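Local coordinates for protein tudor (Drosophila melanogaster, PDB 3NTK) that binds methylated arginines of the Piwi protein Aubergine through this last extended Tudor domain and is required for primordial germ cell formation during oogenesis, at residues K34-F45 against F94-A102; R133-E141 against V153-I162. All blocks are in the same frame, centred on the assembly; numbering follows the deposited sequence.

Contact 1 (K34-F45 against F94-A102); sequences KLLDAEQDLPAF and FRQLPEELA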
loop_
_atom_site.group_PDB
_atom_site.type_symbol
_atom_site.label_atom_id
_atom_site.label_comp_id
_atom_site.label_asym_id
_atom_site.label_seq_id
_atom_site.Cartn_x
_atom_site.Cartn_y
_atom_site.Cartn_z
ATOM N N LYS A 34 -3.677 13.454 12.010
ATOM C CA LYS A 34 -3.321 14.807 11.586
ATOM C C LYS A 34 -4.070 15.239 10.330
ATOM O O LYS A 34 -4.463 16.401 10.197
ATOM C CB LYS A 34 -1.812 14.918 11.340
ATOM C CG LYS A 34 -0.963 14.809 12.601
ATOM C CD LYS A 34 0.505 15.050 12.291
ATOM C CE LYS A 34 1.368 14.856 13.527
ATOM N NZ LYS A 34 0.925 15.729 14.650
ATOM N N LEU A 35 -4.260 14.308 9.402
ATOM C CA LEU A 35 -4.971 14.612 8.167
ATOM C C LEU A 35 -6.437 14.875 8.459
ATOM O O LEU A 35 -7.043 15.769 7.872
ATOM C CB LEU A 35 -4.856 13.454 7.175
ATOM C CG LEU A 35 -3.543 13.322 6.401
ATOM C CD1 LEU A 35 -3.636 12.132 5.456
ATOM C CD2 LEU A 35 -3.280 14.592 5.621
ATOM N N LEU A 36 -6.999 14.094 9.373
ATOM C CA LEU A 36 -8.402 14.231 9.736
ATOM C C LEU A 36 -8.668 15.557 10.441
ATOM O O LEU A 36 -9.716 16.173 10.254
ATOM C CB LEU A 36 -8.826 13.077 10.644
ATOM C CG LEU A 36 -10.312 13.037 11.012
ATOM C CD1 LEU A 36 -11.138 12.746 9.765
ATOM C CD2 LEU A 36 -10.551 11.973 12.075
ATOM N N ASP A 37 -7.707 16.003 11.240
ATOM C CA ASP A 37 -7.860 17.251 11.972
ATOM C C ASP A 37 -7.768 18.474 11.058
ATOM O O ASP A 37 -8.473 19.460 11.262
ATOM C CB ASP A 37 -6.796 17.341 13.067
ATOM C CG ASP A 37 -7.247 18.177 14.252
ATOM O OD1 ASP A 37 -7.668 19.336 14.044
ATOM O OD2 ASP A 37 -7.178 17.671 15.396
ATOM N N ALA A 38 -6.914 18.400 10.041
ATOM C CA ALA A 38 -6.720 19.521 9.121
ATOM C C ALA A 38 -7.546 19.467 7.837
ATOM O O ALA A 38 -7.681 20.470 7.138
ATOM C CB ALA A 38 -5.245 19.628 8.761
ATOM N N GLU A 39 -8.086 18.292 7.539
ATOM C CA GLU A 39 -8.869 18.046 6.331
ATOM C C GLU A 39 -9.762 19.188 5.837
ATOM O O GLU A 39 -9.614 19.658 4.709
ATOM C CB GLU A 39 -9.719 16.794 6.544
ATOM C CG GLU A 39 -10.441 16.287 5.314
ATOM C CD GLU A 39 -11.310 15.083 5.629
ATOM O OE1 GLU A 39 -12.369 15.262 6.269
ATOM O OE2 GLU A 39 -10.924 13.956 5.249
ATOM N N GLN A 40 -10.691 19.627 6.678
ATOM C CA GLN A 40 -11.622 20.686 6.295
ATOM C C GLN A 40 -10.980 22.034 5.979
ATOM O O GLN A 40 -11.545 22.832 5.232
ATOM C CB GLN A 40 -12.679 20.876 7.392
ATOM C CG GLN A 40 -13.827 21.793 6.985
ATOM C CD GLN A 40 -14.560 21.282 5.758
ATOM O OE1 GLN A 40 -15.184 20.224 5.792
ATOM N NE2 GLN A 40 -14.477 22.026 4.664
ATOM N N ASP A 41 -9.799 22.290 6.532
ATOM C CA ASP A 41 -9.144 23.570 6.298
ATOM C C ASP A 41 -8.087 23.580 5.206
ATOM O O ASP A 41 -7.448 24.607 4.963
ATOM C CB ASP A 41 -8.558 24.096 7.609
ATOM C CG ASP A 41 -9.635 24.573 8.565
ATOM O OD1 ASP A 41 -10.522 25.329 8.112
ATOM O OD2 ASP A 41 -9.602 24.199 9.759
ATOM N N LEU A 42 -7.911 22.449 4.532
ATOM C CA LEU A 42 -6.932 22.376 3.455
ATOM C C LEU A 42 -7.515 22.955 2.174
ATOM O O LEU A 42 -8.586 22.548 1.733
ATOM C CB LEU A 42 -6.510 20.927 3.209
ATOM C CG LEU A 42 -5.783 20.236 4.363
ATOM C CD1 LEU A 42 -5.448 18.794 3.956
ATOM C CD2 LEU A 42 -4.515 21.013 4.706
ATOM N N PRO A 43 -6.811 23.914 1.557
ATOM C CA PRO A 43 -7.284 24.532 0.318
ATOM C C PRO A 43 -7.249 23.554 -0.849
ATOM O O PRO A 43 -6.619 22.496 -0.770
ATOM C CB PRO A 43 -6.323 25.705 0.132
ATOM C CG PRO A 43 -5.041 25.164 0.693
ATOM C CD PRO A 43 -5.521 24.495 1.972
ATOM N N ALA A 44 -7.928 23.913 -1.933
ATOM C CA ALA A 44 -7.979 23.068 -3.113
ATOM C C ALA A 44 -6.612 22.975 -3.775
ATOM O O ALA A 44 -5.833 23.925 -3.749
ATOM C CB ALA A 44 -8.995 23.619 -4.113
ATOM N N PHE A 45 -6.328 21.818 -4.359
ATOM C CA PHE A 45 -5.073 21.600 -5.062
ATOM C C PHE A 45 -5.460 21.582 -6.528
ATOM O O PHE A 45 -6.331 20.809 -6.929
ATOM C CB PHE A 45 -4.460 20.259 -4.665
ATOM C CG PHE A 45 -3.195 19.933 -5.400
ATOM C CD1 PHE A 45 -2.045 20.692 -5.204
ATOM C CD2 PHE A 45 -3.157 18.878 -6.305
ATOM C CE1 PHE A 45 -0.870 20.404 -5.905
ATOM C CE2 PHE A 45 -1.993 18.581 -7.009
ATOM C CZ PHE A 45 -0.846 19.348 -6.808
ATOM N N PHE A 94 -9.219 17.025 -4.766
ATOM C CA PHE A 94 -7.835 17.156 -4.328
ATOM C C PHE A 94 -7.645 18.379 -3.456
ATOM O O PHE A 94 -8.185 19.459 -3.741
ATOM C CB PHE A 94 -6.890 17.284 -5.526
ATOM C CG PHE A 94 -7.169 16.308 -6.625
ATOM C CD1 PHE A 94 -8.080 16.614 -7.629
ATOM C CD2 PHE A 94 -6.533 15.076 -6.651
ATOM C CE1 PHE A 94 -8.354 15.704 -8.648
ATOM C CE2 PHE A 94 -6.800 14.156 -7.666
ATOM C CZ PHE A 94 -7.713 14.474 -8.667
ATOM N N ARG A 95 -6.870 18.210 -2.390
ATOM C CA ARG A 95 -6.574 19.316 -1.504
ATOM C C ARG A 95 -5.069 19.358 -1.308
ATOM O O ARG A 95 -4.376 18.360 -1.517
ATOM C CB ARG A 95 -7.313 19.147 -0.180
ATOM C CG ARG A 95 -8.827 19.112 -0.399
ATOM C CD ARG A 95 -9.615 19.098 0.880
ATOM N NE ARG A 95 -11.045 19.022 0.587
ATOM C CZ ARG A 95 -11.996 18.922 1.506
ATOM N NH1 ARG A 95 -11.678 18.890 2.793
ATOM N NH2 ARG A 95 -13.268 18.828 1.132
ATOM N N GLN A 96 -4.561 20.513 -0.914
ATOM C CA GLN A 96 -3.129 20.657 -0.727
ATOM C C GLN A 96 -2.595 19.937 0.506
ATOM O O GLN A 96 -3.202 19.958 1.571
ATOM C CB GLN A 96 -2.768 22.139 -0.687
ATOM C CG GLN A 96 -2.927 22.788 -2.052
ATOM C CD GLN A 96 -2.366 24.188 -2.106
ATOM O OE1 GLN A 96 -1.302 24.462 -1.547
ATOM N NE2 GLN A 96 -3.068 25.081 -2.799
ATOM N N LEU A 97 -1.457 19.277 0.335
ATOM C CA LEU A 97 -0.826 18.556 1.435
ATOM C C LEU A 97 0.210 19.466 2.088
ATOM O O LEU A 97 1.150 19.914 1.436
ATOM C CB LEU A 97 -0.140 17.293 0.908
ATOM C CG LEU A 97 0.646 16.417 1.892
ATOM C CD1 LEU A 97 -0.304 15.788 2.909
ATOM C CD2 LEU A 97 1.390 15.333 1.111
ATOM N N PRO A 98 0.039 19.768 3.382
ATOM C CA PRO A 98 0.998 20.630 4.083
ATOM C C PRO A 98 2.401 20.039 3.925
ATOM O O PRO A 98 2.561 18.815 3.937
ATOM C CB PRO A 98 0.509 20.576 5.529
ATOM C CG PRO A 98 -0.983 20.433 5.364
ATOM C CD PRO A 98 -1.092 19.411 4.256
ATOM N N GLU A 99 3.409 20.895 3.775
ATOM C CA GLU A 99 4.776 20.415 3.600
ATOM C C GLU A 99 5.198 19.443 4.698
ATOM O O GLU A 99 5.874 18.456 4.429
ATOM C CB GLU A 99 5.767 21.585 3.556
ATOM C CG GLU A 99 5.797 22.365 2.244
ATOM C CD GLU A 99 4.608 23.296 2.073
ATOM O OE1 GLU A 99 3.859 23.493 3.050
ATOM O OE2 GLU A 99 4.430 23.839 0.962
ATOM N N GLU A 100 4.796 19.731 5.929
ATOM C CA GLU A 100 5.127 18.887 7.070
ATOM C C GLU A 100 4.552 17.475 6.945
ATOM O O GLU A 100 5.142 16.517 7.440
ATOM C CB GLU A 100 4.613 19.542 8.356
ATOM C CG GLU A 100 4.743 18.696 9.605
ATOM C CD GLU A 100 4.209 19.402 10.840
ATOM O OE1 GLU A 100 3.062 19.900 10.792
ATOM O OE2 GLU A 100 4.933 19.455 11.859
ATOM N N LEU A 101 3.397 17.350 6.295
ATOM C CA LEU A 101 2.771 16.044 6.130
ATOM C C LEU A 101 3.244 15.296 4.893
ATOM O O LEU A 101 2.872 14.141 4.680
ATOM C CB LEU A 101 1.242 16.178 6.121
ATOM C CG LEU A 101 0.666 16.660 7.459
ATOM C CD1 LEU A 101 -0.862 16.682 7.406
ATOM C CD2 LEU A 101 1.143 15.736 8.574
ATOM N N ALA A 102 4.063 15.954 4.079
ATOM C CA ALA A 102 4.614 15.324 2.887
ATOM C C ALA A 102 5.989 14.737 3.205
ATOM O O ALA A 102 6.524 13.930 2.435
ATOM C CB ALA A 102 4.734 16.338 1.764
HETATM O O HOH W 1 -14.083 18.020 4.389
#

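Contact 2 (R133-E141 against V153-I162); sequences RFSETFQVE and VRLFYQSKNI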
loop_
_atom_site.group_PDB
_atom_site.type_symbol
_atom_site.label_atom_id
_atom_site.label_comp_id
_atom_site.label_asym_id
_atom_site.label_seq_id
_atom_site.Cartn_x
_atom_site.Cartn_y
_atom_site.Cartn_z
ATOM N N ARG A 133 -7.923 -13.779 4.259
ATOM C CA ARG A 133 -7.263 -13.306 5.471
ATOM C C ARG A 133 -6.682 -11.899 5.330
ATOM O O ARG A 133 -5.659 -11.585 5.934
ATOM C CB ARG A 133 -6.146 -14.288 5.837
ATOM C CG ARG A 133 -6.589 -15.748 5.844
ATOM C CD ARG A 133 -5.405 -16.698 5.957
ATOM N NE ARG A 133 -5.815 -18.101 6.048
ATOM C CZ ARG A 133 -6.462 -18.765 5.093
ATOM N NH1 ARG A 133 -6.782 -18.164 3.954
ATOM N NH2 ARG A 133 -6.791 -20.038 5.278
ATOM N N PHE A 134 -7.344 -11.049 4.551
ATOM C CA PHE A 134 -6.856 -9.693 4.322
ATOM C C PHE A 134 -6.499 -8.887 5.566
ATOM O O PHE A 134 -5.553 -8.101 5.544
ATOM C CB PHE A 134 -7.857 -8.895 3.479
ATOM C CG PHE A 134 -7.385 -8.628 2.073
ATOM C CD1 PHE A 134 -6.096 -8.153 1.838
ATOM C CD2 PHE A 134 -8.226 -8.844 0.986
ATOM C CE1 PHE A 134 -5.651 -7.896 0.542
ATOM C CE2 PHE A 134 -7.790 -8.590 -0.315
ATOM C CZ PHE A 134 -6.498 -8.115 -0.535
ATOM N N SER A 135 -7.240 -9.074 6.651
ATOM C CA SER A 135 -6.965 -8.326 7.873
ATOM C C SER A 135 -5.997 -9.036 8.812
ATOM O O SER A 135 -5.600 -8.481 9.839
ATOM C CB SER A 135 -8.276 -8.036 8.614
ATOM O OG SER A 135 -8.944 -9.240 8.946
ATOM N N GLU A 136 -5.607 -10.256 8.460
ATOM C CA GLU A 136 -4.703 -11.022 9.304
ATOM C C GLU A 136 -3.243 -10.620 9.143
ATOM O O GLU A 136 -2.847 -10.046 8.129
ATOM C CB GLU A 136 -4.847 -12.517 9.023
ATOM C CG GLU A 136 -6.282 -13.011 9.055
ATOM C CD GLU A 136 -6.380 -14.467 9.451
ATOM O OE1 GLU A 136 -5.579 -15.275 8.942
ATOM O OE2 GLU A 136 -7.261 -14.806 10.268
ATOM N N THR A 137 -2.449 -10.939 10.156
ATOM C CA THR A 137 -1.029 -10.622 10.152
ATOM C C THR A 137 -0.199 -11.693 9.454
ATOM O O THR A 137 -0.424 -12.887 9.639
ATOM C CB THR A 137 -0.505 -10.456 11.598
ATOM O OG1 THR A 137 -1.118 -9.306 12.196
ATOM C CG2 THR A 137 1.007 -10.282 11.609
ATOM N N PHE A 138 0.750 -11.245 8.640
ATOM C CA PHE A 138 1.671 -12.122 7.924
ATOM C C PHE A 138 3.049 -11.616 8.308
ATOM O O PHE A 138 3.167 -10.591 8.973
ATOM C CB PHE A 138 1.518 -11.978 6.403
ATOM C CG PHE A 138 0.280 -12.619 5.845
ATOM C CD1 PHE A 138 -0.945 -11.975 5.912
ATOM C CD2 PHE A 138 0.343 -13.883 5.268
ATOM C CE1 PHE A 138 -2.098 -12.583 5.412
ATOM C CE2 PHE A 138 -0.802 -14.498 4.767
ATOM C CZ PHE A 138 -2.022 -13.849 4.838
ATOM N N GLN A 139 4.092 -12.334 7.915
ATOM C CA GLN A 139 5.445 -11.866 8.185
ATOM C C GLN A 139 6.197 -11.890 6.868
ATOM O O GLN A 139 5.901 -12.699 5.986
ATOM C CB GLN A 139 6.182 -12.753 9.190
ATOM C CG GLN A 139 5.573 -12.787 10.577
ATOM C CD GLN A 139 4.316 -13.612 10.613
ATOM O OE1 GLN A 139 4.308 -14.767 10.172
ATOM N NE2 GLN A 139 3.241 -13.035 11.140
ATOM N N VAL A 140 7.153 -10.984 6.724
ATOM C CA VAL A 140 7.961 -10.940 5.517
ATOM C C VAL A 140 9.423 -10.846 5.896
ATOM O O VAL A 140 9.781 -10.188 6.876
ATOM C CB VAL A 140 7.624 -9.722 4.612
ATOM C CG1 VAL A 140 6.249 -9.894 3.989
ATOM C CG2 VAL A 140 7.699 -8.427 5.420
ATOM N N GLU A 141 10.263 -11.542 5.138
ATOM C CA GLU A 141 11.698 -11.480 5.341
ATOM C C GLU A 141 12.117 -10.615 4.161
ATOM O O GLU A 141 11.849 -10.970 3.016
ATOM C CB GLU A 141 12.344 -12.864 5.219
ATOM C CG GLU A 141 13.796 -12.904 5.691
ATOM C CD GLU A 141 14.568 -14.108 5.163
ATOM O OE1 GLU A 141 13.955 -15.178 4.958
ATOM O OE2 GLU A 141 15.797 -13.985 4.967
ATOM N N VAL A 153 10.777 -10.055 -1.166
ATOM C CA VAL A 153 10.580 -10.725 0.114
ATOM C C VAL A 153 10.215 -12.207 0.074
ATOM O O VAL A 153 9.914 -12.767 -0.975
ATOM C CB VAL A 153 9.447 -10.020 0.912
ATOM C CG1 VAL A 153 9.684 -8.512 0.960
ATOM C CG2 VAL A 153 8.087 -10.323 0.266
ATOM N N ARG A 154 10.261 -12.825 1.250
ATOM C CA ARG A 154 9.854 -14.211 1.439
ATOM C C ARG A 154 8.675 -14.042 2.387
ATOM O O ARG A 154 8.778 -13.335 3.394
ATOM C CB ARG A 154 10.950 -15.041 2.101
ATOM C CG ARG A 154 12.103 -15.372 1.183
ATOM C CD ARG A 154 13.175 -16.143 1.928
ATOM N NE ARG A 154 14.400 -16.254 1.143
ATOM C CZ ARG A 154 15.580 -16.600 1.647
ATOM N NH1 ARG A 154 15.697 -16.874 2.939
ATOM N NH2 ARG A 154 16.645 -16.662 0.862
ATOM N N LEU A 155 7.557 -14.675 2.058
ATOM C CA LEU A 155 6.342 -14.542 2.851
ATOM C C LEU A 155 6.108 -15.684 3.835
ATOM O O LEU A 155 6.350 -16.855 3.526
ATOM C CB LEU A 155 5.142 -14.415 1.906
ATOM C CG LEU A 155 3.751 -14.152 2.492
ATOM C CD1 LEU A 155 3.718 -12.788 3.152
ATOM C CD2 LEU A 155 2.710 -14.237 1.379
ATOM N N PHE A 156 5.632 -15.325 5.022
ATOM C CA PHE A 156 5.341 -16.297 6.068
ATOM C C PHE A 156 3.964 -16.046 6.663
ATOM O O PHE A 156 3.446 -14.927 6.634
ATOM C CB PHE A 156 6.385 -16.229 7.186
ATOM C CG PHE A 156 7.790 -16.499 6.725
ATOM C CD1 PHE A 156 8.474 -15.565 5.953
ATOM C CD2 PHE A 156 8.422 -17.696 7.046
ATOM C CE1 PHE A 156 9.769 -15.822 5.503
ATOM C CE2 PHE A 156 9.718 -17.962 6.601
ATOM C CZ PHE A 156 10.391 -17.022 5.827
ATOM N N TYR A 157 3.371 -17.101 7.205
ATOM C CA TYR A 157 2.065 -17.001 7.835
ATOM C C TYR A 157 2.175 -17.811 9.122
ATOM O O TYR A 157 2.497 -18.997 9.089
ATOM C CB TYR A 157 0.988 -17.573 6.918
ATOM C CG TYR A 157 -0.404 -17.447 7.479
ATOM C CD1 TYR A 157 -0.934 -16.202 7.823
ATOM C CD2 TYR A 157 -1.195 -18.577 7.671
ATOM C CE1 TYR A 157 -2.220 -16.088 8.346
ATOM C CE2 TYR A 157 -2.477 -18.476 8.188
ATOM C CZ TYR A 157 -2.982 -17.235 8.523
ATOM O OH TYR A 157 -4.251 -17.152 9.033
ATOM N N GLN A 158 1.922 -17.160 10.253
ATOM C CA GLN A 158 2.055 -17.807 11.552
ATOM C C GLN A 158 3.522 -18.213 11.696
ATOM O O GLN A 158 3.853 -19.242 12.278
ATOM C CB GLN A 158 1.139 -19.027 11.648
ATOM C CG GLN A 158 -0.338 -18.670 11.698
ATOM C CD GLN A 158 -1.218 -19.875 11.947
ATOM O OE1 GLN A 158 -0.962 -20.663 12.859
ATOM N NE2 GLN A 158 -2.268 -20.022 11.147
ATOM N N SER A 159 4.394 -17.377 11.138
ATOM C CA SER A 159 5.840 -17.582 11.179
ATOM C C SER A 159 6.346 -18.821 10.441
ATOM O O SER A 159 7.459 -19.285 10.692
ATOM C CB SER A 159 6.325 -17.606 12.633
ATOM O OG SER A 159 6.113 -16.342 13.243
ATOM N N LYS A 160 5.534 -19.351 9.531
ATOM C CA LYS A 160 5.926 -20.515 8.736
ATOM C C LYS A 160 5.924 -20.123 7.258
ATOM O O LYS A 160 5.097 -19.316 6.832
ATOM C CB LYS A 160 4.945 -21.669 8.949
ATOM C CG LYS A 160 4.839 -22.147 10.387
ATOM C CD LYS A 160 6.162 -22.694 10.887
ATOM C CE LYS A 160 6.098 -22.993 12.377
ATOM N NZ LYS A 160 5.811 -21.754 13.158
ATOM N N ASN A 161 6.852 -20.681 6.481
ATOM C CA ASN A 161 6.907 -20.377 5.051
ATOM C C ASN A 161 5.510 -20.574 4.472
ATOM O O ASN A 161 4.881 -21.611 4.692
ATOM C CB ASN A 161 7.907 -21.289 4.341
ATOM C CG ASN A 161 9.336 -20.798 4.464
ATOM O OD1 ASN A 161 9.684 -19.733 3.951
ATOM N ND2 ASN A 161 10.174 -21.573 5.143
ATOM N N ILE A 162 5.028 -19.571 3.741
ATOM C CA ILE A 162 3.694 -19.607 3.159
ATOM C C ILE A 162 3.358 -20.918 2.439
ATOM O O ILE A 162 2.251 -21.439 2.579
ATOM C CB ILE A 162 3.487 -18.406 2.197
ATOM C CG1 ILE A 162 2.026 -18.333 1.749
ATOM C CG2 ILE A 162 4.419 -18.522 1.011
ATOM C CD1 ILE A 162 1.060 -18.015 2.873
HETATM O O HOH W 2 0.893 -14.645 10.916
#

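Contact 1 (K34-F45 against F94-A102)
Ala-44 and Arg-95 form a single beta bridge, CA to CA 4.3 Å, where the Phe-94 and Arg-95 part of strand 87-95 of the Tudor barrel meets the segment that follows helix 25-38. Backbone bonds flank it: Gln-96 N donates to Pro-43 O and Phe-45 N to Phe-94 O. Arg-95 adds a side-chain bond to the backbone. Its chain, extended from CG to NE, places Arg-95 NH1 2.9 Å from Glu-39 O, above that carbonyl plane (61° out of it) and not on a lone pair; Leu-42 N bonds the same oxygen from the opposite face. A water accepts from NH1 and donates to Gln-40 OE1. With alanine at Arg-95, Glu-39 O is likely to keep only Leu-42 N of these two donors, and the water link to Gln-40 would go. Among apolar contacts, Leu-42 CD2 in the linker meets Pro-98 CG at 3.6 Å, the two side chains roughly perpendicular. On the helix, Leu-35 lies antiparallel alongside Leu-101, Leu-35 CD2 3.7 Å from Leu-101 CD1. Beside the bridge, Gln-96 CG touches the edge of the Phe-45 ring, and Gln-96 NE2 donates to Ala-44 O at 3.1 Å, with that oxygen 6° from the amide plane.

Contact 2 (R133-E141 against V153-I162)
Tyr-157 carries CG opposite its backbone N (chi1 -177°), which sends its ring across to Phe-138 and its hydroxyl on to Glu-136. Gln-139 instead folds back at chi2 (75°), bringing OE1 to the type I' turn from Tyr-157 to Lys-160. The tyrosine OH donates to Glu-136 OE1, which lies at the ring edge; the modelled separation is very short, too short for its length to be read literally. Tyr-157 OH also lies at the edge of the Arg-133 guanidinium, near its plane, with Arg-133 CD 3.3 Å from Tyr-157 OH; the guanidinium is nearly perpendicular to the tyrosine ring, and its NH1 bonds Phe-129 O. Over one face of the Phe-138 ring sits Tyr-157 CD1, 3.5 Å from Phe-138 CE2 and offset toward the rim; with the planes 36° apart, the pair is oblique.

Gln-139 OE1 accepts from Ser-159 N at 2.8 Å, the donor standing above the amide plane. Its NE2 bonds Asn-5 OD1 and a water that also joins Thr-137 O to Gln-158 N, so both ends of the amide are held.

Gln-139 and Phe-156 form a hydrogen-bonded pair, Gln-139 N to Phe-156 O 3.0 Å and Phe-156 N to Gln-139 O 2.8 Å. Glu-141 and Arg-154 form the next such pair. Their side chains run side by side into a salt bridge, Glu-141 OE1 to Arg-154 NH1 3.2 Å, the carboxylate and guanidinium planes nearly perpendicular. Between these pairs Val-140 CG1 packs on Leu-155 CD1 at 3.9 Å, on the other face of the sheet.

This is an antiparallel beta hairpin, strands 137-145 and 151-157, in the OB-fold part of the extended Tudor domain.

The two contacts lie on opposite sides of the chain's centre, about 34 Å between centres and about 20 Å between nearest atoms, and share no secondary-structure element. Contact 1 belongs to the Tudor barrel, where the segment after a helix meets a barrel strand; contact 2 joins neighbouring strands of the other sheet. Both are partly buried, but six of 15 touching residues are buried in contact 2 against three of 14 in contact 1. The chemistry differs too: contact 1 combines a lone bridge, an arginine bonded to a backbone oxygen and leucine packing, whereas contact 2 has successive strand pairs, with buried Phe-138, Val-140 and Leu-155 set against a more exposed salt bridge.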